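Local coordinates for protein endoglucanase EG-II (Hypocrea jecorina, PDB 3QR3) that hydrolyses internal beta-1,4-glucosidic bonds of cellulose as an endoglucanase, its catalytic domain being a TIM barrel of glycoside hydrolase family 5, at residues S210-L222 with W248-G262. Numbering follows the deposited sequence.
Sequences STTNLIFDVHKYL and WLRQNNRQAILTETG. With SO4 (sulfate ion), chain K.
The guanidinium of Arg-254 lies sandwiched between Phe-216 and Thr-211: CZ of the phenylalanine ring sits over one face, the planes 25° apart, and Thr-211 CB covers the opposite face, 3.6 Å from Arg-254 CZ. Arginine suits this place by pairing flat faces for apolar neighbours with N-H groups at its rim. Bends at chi2 (-68°) and chi3 (-60°) fold the chain back, bringing Arg-254 NH2 within 2.9 Å of Leu-214 O; the donor stands above that carbonyl's plane, and a water joins the same oxygen to Arg-254 NE. A leucine here would probably leave Leu-214 O without its charged donor and the water without one of its holders. Phe-216, a flat ring reaching both arginine and indole, also presses CE2 against the rim of Trp-248, 3.6 Å from CZ3, tying helix 238-251 to the sheet.

Between the parallel strands, Phe-216 O accepts from Ile-257 N at 2.8 Å. Farther along, Glu-260 suits its site with a methylene, CB, 3.4 Å from the His-219 ring centroid (CH-pi), and a carboxylate beyond. Tyr-221 OH donates to Glu-260 OE1 (2.6 Å) on the anti side of the carboxylate, somewhat out of its plane. Glu-260 OE2 forms a salt bridge with Arg-61, and His-219 ND1 is hydrogen-bonded to Glu-149, from the loop after strand 142-145. Glu-260 and Glu-149 are probably the nucleophile and the acid/base, as in other family 5 glycoside hydrolases; Glu-260 lies near the C-terminal end of strand 256-261, which closes this beta-alpha-beta unit of the TIM barrel.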
loop_
_atom_site.group_PDB
_atom_site.type_symbol
_atom_site.label_atom_id
_atom_site.label_comp_id
_atom_site.label_asym_id
_atom_site.label_seq_id
_atom_site.Cartn_x
_atom_site.Cartn_y
_atom_site.Cartn_z
ATOM N N SER A 210 19.173 9.681 -10.870
ATOM C CA SER A 210 18.449 10.420 -9.828
ATOM C C SER A 210 17.671 9.478 -8.906
ATOM O O SER A 210 17.525 8.293 -9.205
ATOM C CB SER A 210 17.484 11.435 -10.452
ATOM O OG SER A 210 16.427 10.783 -11.148
ATOM N N THR A 211 17.179 10.006 -7.784
ATOM C CA THR A 211 16.264 9.256 -6.924
ATOM C C THR A 211 14.878 9.876 -6.969
ATOM O O THR A 211 14.006 9.580 -6.135
ATOM C CB THR A 211 16.744 9.182 -5.461
ATOM O OG1 THR A 211 16.851 10.503 -4.923
ATOM C CG2 THR A 211 18.092 8.472 -5.357
ATOM N N THR A 212 14.672 10.725 -7.967
ATOM C CA THR A 212 13.409 11.433 -8.133
ATOM C C THR A 212 12.200 10.487 -8.141
ATOM O O THR A 212 12.162 9.494 -8.884
ATOM C CB THR A 212 13.422 12.279 -9.422
ATOM O OG1 THR A 212 14.619 13.067 -9.454
ATOM C CG2 THR A 212 12.202 13.200 -9.485
ATOM N N ASN A 213 11.224 10.806 -7.300
ATOM C CA ASN A 213 9.961 10.068 -7.225
ATOM C C ASN A 213 10.077 8.627 -6.734
ATOM O O ASN A 213 9.180 7.803 -6.946
ATOM C CB ASN A 213 9.224 10.154 -8.562
ATOM C CG ASN A 213 8.637 11.536 -8.806
ATOM O OD1 ASN A 213 8.365 12.283 -7.861
ATOM N ND2 ASN A 213 8.456 11.888 -10.072
ATOM N N LEU A 214 11.179 8.332 -6.059
ATOM C CA LEU A 214 11.382 7.027 -5.459
ATOM C C LEU A 214 11.198 7.244 -3.977
ATOM O O LEU A 214 12.017 7.888 -3.325
ATOM C CB LEU A 214 12.784 6.484 -5.775
ATOM C CG LEU A 214 13.138 6.316 -7.254
ATOM C CD1 LEU A 214 14.537 5.703 -7.420
ATOM C CD2 LEU A 214 12.101 5.471 -7.999
ATOM N N ILE A 215 10.092 6.725 -3.454
ATOM C CA ILE A 215 9.646 7.068 -2.118
ATOM C C ILE A 215 9.760 5.861 -1.214
ATOM O O ILE A 215 9.339 4.771 -1.589
ATOM C CB ILE A 215 8.173 7.535 -2.161
ATOM C CG1 ILE A 215 7.990 8.616 -3.242
ATOM C CG2 ILE A 215 7.700 7.998 -0.773
ATOM C CD1 ILE A 215 8.842 9.884 -3.009
ATOM N N PHE A 216 10.332 6.040 -0.026
ATOM C CA PHE A 216 10.419 4.923 0.905
ATOM C C PHE A 216 9.023 4.573 1.419
ATOM O O PHE A 216 8.256 5.446 1.796
ATOM C CB PHE A 216 11.384 5.228 2.051
ATOM C CG PHE A 216 12.821 5.432 1.595
ATOM C CD1 PHE A 216 13.523 4.403 0.972
ATOM C CD2 PHE A 216 13.457 6.644 1.793
ATOM C CE1 PHE A 216 14.844 4.584 0.553
ATOM C CE2 PHE A 216 14.773 6.837 1.382
ATOM C CZ PHE A 216 15.472 5.802 0.760
ATOM N N ASP A 217 8.697 3.287 1.419
ATOM C CA ASP A 217 7.337 2.837 1.750
ATOM C C ASP A 217 7.391 2.092 3.082
ATOM O O ASP A 217 7.979 1.017 3.155
ATOM C CB ASP A 217 6.864 1.886 0.636
ATOM C CG ASP A 217 5.382 1.581 0.689
ATOM O OD1 ASP A 217 4.824 1.521 1.804
ATOM O OD2 ASP A 217 4.781 1.377 -0.398
ATOM N N VAL A 218 6.800 2.653 4.135
ATOM C CA VAL A 218 6.789 1.970 5.433
ATOM C C VAL A 218 5.382 1.665 5.934
ATOM O O VAL A 218 4.415 2.266 5.476
ATOM C CB VAL A 218 7.542 2.765 6.520
ATOM C CG1 VAL A 218 9.044 2.829 6.200
ATOM C CG2 VAL A 218 6.954 4.155 6.675
ATOM N N HIS A 219 5.296 0.717 6.872
ATOM C CA HIS A 219 4.073 0.345 7.562
ATOM C C HIS A 219 4.294 0.503 9.060
ATOM O O HIS A 219 5.414 0.364 9.540
ATOM C CB HIS A 219 3.744 -1.125 7.289
ATOM C CG HIS A 219 3.277 -1.393 5.896
ATOM N ND1 HIS A 219 2.674 -2.580 5.531
ATOM C CD2 HIS A 219 3.293 -0.622 4.782
ATOM C CE1 HIS A 219 2.355 -2.533 4.251
ATOM N NE2 HIS A 219 2.717 -1.355 3.773
ATOM N N LYS A 220 3.231 0.763 9.812
ATOM C CA LYS A 220 3.351 0.757 11.266
ATOM C C LYS A 220 1.986 0.647 11.914
ATOM O O LYS A 220 1.076 1.416 11.596
ATOM C CB LYS A 220 4.067 2.016 11.776
ATOM C CG LYS A 220 4.680 1.859 13.172
ATOM C CD LYS A 220 5.728 0.735 13.208
ATOM C CE LYS A 220 6.306 0.541 14.606
ATOM N NZ LYS A 220 5.280 0.085 15.607
ATOM N N TYR A 221 1.849 -0.315 12.819
ATOM C CA TYR A 221 0.622 -0.479 13.583
ATOM C C TYR A 221 0.802 0.008 15.013
ATOM O O TYR A 221 1.906 0.376 15.428
ATOM C CB TYR A 221 0.108 -1.932 13.507
ATOM C CG TYR A 221 -0.435 -2.210 12.131
ATOM C CD1 TYR A 221 -1.695 -1.757 11.764
ATOM C CD2 TYR A 221 0.333 -2.851 11.177
ATOM C CE1 TYR A 221 -2.191 -1.973 10.494
ATOM C CE2 TYR A 221 -0.152 -3.068 9.905
ATOM C CZ TYR A 221 -1.411 -2.625 9.570
ATOM O OH TYR A 221 -1.902 -2.833 8.308
ATOM N N LEU A 222 -0.294 0.051 15.755
ATOM C CA LEU A 222 -0.289 0.756 17.029
ATOM C C LEU A 222 -0.578 -0.163 18.206
ATOM O O LEU A 222 -0.622 0.288 19.347
ATOM C CB LEU A 222 -1.276 1.931 17.006
ATOM C CG LEU A 222 -0.854 3.173 16.197
ATOM C CD1 LEU A 222 -0.799 2.888 14.690
ATOM C CD2 LEU A 222 -1.794 4.339 16.482
ATOM N N TRP A 248 16.194 11.221 9.870
ATOM C CA TRP A 248 16.961 10.538 8.835
ATOM C C TRP A 248 16.540 10.988 7.430
ATOM O O TRP A 248 17.377 11.330 6.593
ATOM C CB TRP A 248 16.824 9.016 8.970
ATOM C CG TRP A 248 17.666 8.289 7.972
ATOM C CD1 TRP A 248 18.982 7.956 8.102
ATOM C CD2 TRP A 248 17.263 7.837 6.673
ATOM N NE1 TRP A 248 19.423 7.317 6.970
ATOM C CE2 TRP A 248 18.387 7.233 6.077
ATOM C CE3 TRP A 248 16.061 7.881 5.960
ATOM C CZ2 TRP A 248 18.346 6.673 4.799
ATOM C CZ3 TRP A 248 16.022 7.326 4.689
ATOM C CH2 TRP A 248 17.158 6.727 4.124
ATOM N N LEU A 249 15.237 10.993 7.183
ATOM C CA LEU A 249 14.714 11.426 5.899
ATOM C C LEU A 249 15.141 12.845 5.571
ATOM O O LEU A 249 15.499 13.157 4.431
ATOM C CB LEU A 249 13.186 11.354 5.905
ATOM C CG LEU A 249 12.577 9.944 5.877
ATOM C CD1 LEU A 249 11.074 10.013 6.102
ATOM C CD2 LEU A 249 12.898 9.244 4.560
ATOM N N ARG A 250 15.077 13.717 6.571
ATOM C CA ARG A 250 15.278 15.136 6.333
ATOM C C ARG A 250 16.748 15.413 6.041
ATOM O O ARG A 250 17.078 16.185 5.139
ATOM C CB ARG A 250 14.784 15.956 7.532
ATOM C CG ARG A 250 14.707 17.449 7.275
ATOM C CD ARG A 250 14.025 18.198 8.429
ATOM N NE ARG A 250 12.596 17.906 8.472
ATOM C CZ ARG A 250 11.980 17.294 9.480
ATOM N NH1 ARG A 250 12.671 16.928 10.554
ATOM N NH2 ARG A 250 10.667 17.061 9.420
ATOM N N GLN A 251 17.628 14.780 6.808
ATOM C CA GLN A 251 19.063 14.910 6.565
ATOM C C GLN A 251 19.451 14.396 5.189
ATOM O O GLN A 251 20.402 14.897 4.577
ATOM C CB GLN A 251 19.856 14.164 7.629
ATOM C CG GLN A 251 19.836 14.849 8.963
ATOM C CD GLN A 251 20.363 13.960 10.064
ATOM O OE1 GLN A 251 20.724 14.432 11.143
ATOM N NE2 GLN A 251 20.409 12.661 9.800
ATOM N N ASN A 252 18.714 13.404 4.695
ATOM C CA ASN A 252 19.037 12.799 3.404
ATOM C C ASN A 252 18.218 13.344 2.254
ATOM O O ASN A 252 18.351 12.877 1.121
ATOM C CB ASN A 252 18.919 11.279 3.466
ATOM C CG ASN A 252 20.051 10.653 4.231
ATOM O OD1 ASN A 252 21.189 10.620 3.757
ATOM N ND2 ASN A 252 19.759 10.171 5.431
ATOM N N ASN A 253 17.385 14.343 2.545
ATOM C CA ASN A 253 16.526 14.939 1.526
ATOM C C ASN A 253 15.702 13.893 0.777
ATOM O O ASN A 253 15.534 13.956 -0.446
ATOM C CB ASN A 253 17.342 15.768 0.536
ATOM C CG ASN A 253 16.479 16.695 -0.286
ATOM O OD1 ASN A 253 15.451 17.185 0.185
ATOM N ND2 ASN A 253 16.893 16.951 -1.521
ATOM N N ARG A 254 15.179 12.931 1.525
ATOM C CA ARG A 254 14.306 11.924 0.946
ATOM C C ARG A 254 12.926 11.954 1.604
ATOM O O ARG A 254 12.700 12.690 2.566
ATOM C CB ARG A 254 14.948 10.530 1.059
ATOM C CG ARG A 254 16.280 10.396 0.349
ATOM C CD ARG A 254 16.139 10.473 -1.174
ATOM N NE ARG A 254 15.276 9.414 -1.704
ATOM C CZ ARG A 254 15.702 8.234 -2.150
ATOM N NH1 ARG A 254 16.999 7.931 -2.141
ATOM N NH2 ARG A 254 14.822 7.351 -2.610
ATOM N N GLN A 255 12.001 11.160 1.077
ATOM C CA GLN A 255 10.628 11.154 1.580
ATOM C C GLN A 255 10.121 9.733 1.740
ATOM O O GLN A 255 10.625 8.816 1.083
ATOM C CB GLN A 255 9.713 11.905 0.611
ATOM C CG GLN A 255 9.897 13.412 0.656
ATOM C CD GLN A 255 9.092 14.115 -0.406
ATOM O OE1 GLN A 255 9.056 13.692 -1.559
ATOM N NE2 GLN A 255 8.447 15.198 -0.025
ATOM N N ALA A 256 9.126 9.563 2.611
ATOM C CA ALA A 256 8.505 8.264 2.856
ATOM C C ALA A 256 6.989 8.409 2.875
ATOM O O ALA A 256 6.459 9.494 3.118
ATOM C CB ALA A 256 8.978 7.694 4.179
ATOM N N ILE A 257 6.301 7.308 2.614
ATOM C CA ILE A 257 4.857 7.255 2.752
ATOM C C ILE A 257 4.513 6.067 3.640
ATOM O O ILE A 257 5.135 5.012 3.541
ATOM C CB ILE A 257 4.154 7.097 1.388
ATOM C CG1 ILE A 257 2.637 7.055 1.580
ATOM C CG2 ILE A 257 4.656 5.843 0.664
ATOM C CD1 ILE A 257 1.849 7.480 0.361
ATOM N N LEU A 258 3.543 6.259 4.524
ATOM C CA LEU A 258 3.052 5.205 5.399
ATOM C C LEU A 258 1.843 4.572 4.711
ATOM O O LEU A 258 0.740 5.128 4.759
ATOM C CB LEU A 258 2.628 5.817 6.739
ATOM C CG LEU A 258 2.024 4.938 7.831
ATOM C CD1 LEU A 258 3.004 3.869 8.281
ATOM C CD2 LEU A 258 1.595 5.800 9.013
ATOM N N THR A 259 2.053 3.427 4.061
ATOM C CA THR A 259 1.006 2.812 3.240
ATOM C C THR A 259 0.098 1.852 3.995
ATOM O O THR A 259 -0.903 1.389 3.447
ATOM C CB THR A 259 1.587 2.061 2.043
ATOM O OG1 THR A 259 2.618 1.175 2.499
ATOM C CG2 THR A 259 2.163 3.041 1.042
ATOM N N GLU A 260 0.450 1.536 5.238
ATOM C CA GLU A 260 -0.464 0.789 6.099
ATOM C C GLU A 260 -0.353 1.247 7.540
ATOM O O GLU A 260 0.733 1.260 8.121
ATOM C CB GLU A 260 -0.207 -0.723 6.033
ATOM C CG GLU A 260 -0.838 -1.421 4.839
ATOM C CD GLU A 260 -0.775 -2.938 4.939
ATOM O OE1 GLU A 260 -0.741 -3.469 6.075
ATOM O OE2 GLU A 260 -0.773 -3.601 3.877
ATOM N N THR A 261 -1.485 1.627 8.107
ATOM C CA THR A 261 -1.559 1.918 9.523
ATOM C C THR A 261 -3.023 1.795 9.906
ATOM O O THR A 261 -3.896 1.906 9.050
ATOM C CB THR A 261 -0.976 3.311 9.871
ATOM O OG1 THR A 261 -0.866 3.441 11.293
ATOM C CG2 THR A 261 -1.838 4.449 9.324
ATOM N N GLY A 262 -3.301 1.530 11.173
ATOM C CA GLY A 262 -4.687 1.348 11.578
ATOM C C GLY A 262 -4.827 0.944 13.026
ATOM O O GLY A 262 -3.833 0.747 13.713
HETATM S S SO4 K . 22.321 5.935 4.641
HETATM O O1 SO4 K . 21.444 4.802 4.399
HETATM O O2 SO4 K . 23.709 5.496 4.534
HETATM O O3 SO4 K . 22.047 6.965 3.635
HETATM O O4 SO4 K . 22.069 6.437 5.992
HETATM O O HOH W 1 12.559 10.138 -1.692
HETATM O O HOH W 2 -2.866 -1.036 15.099
#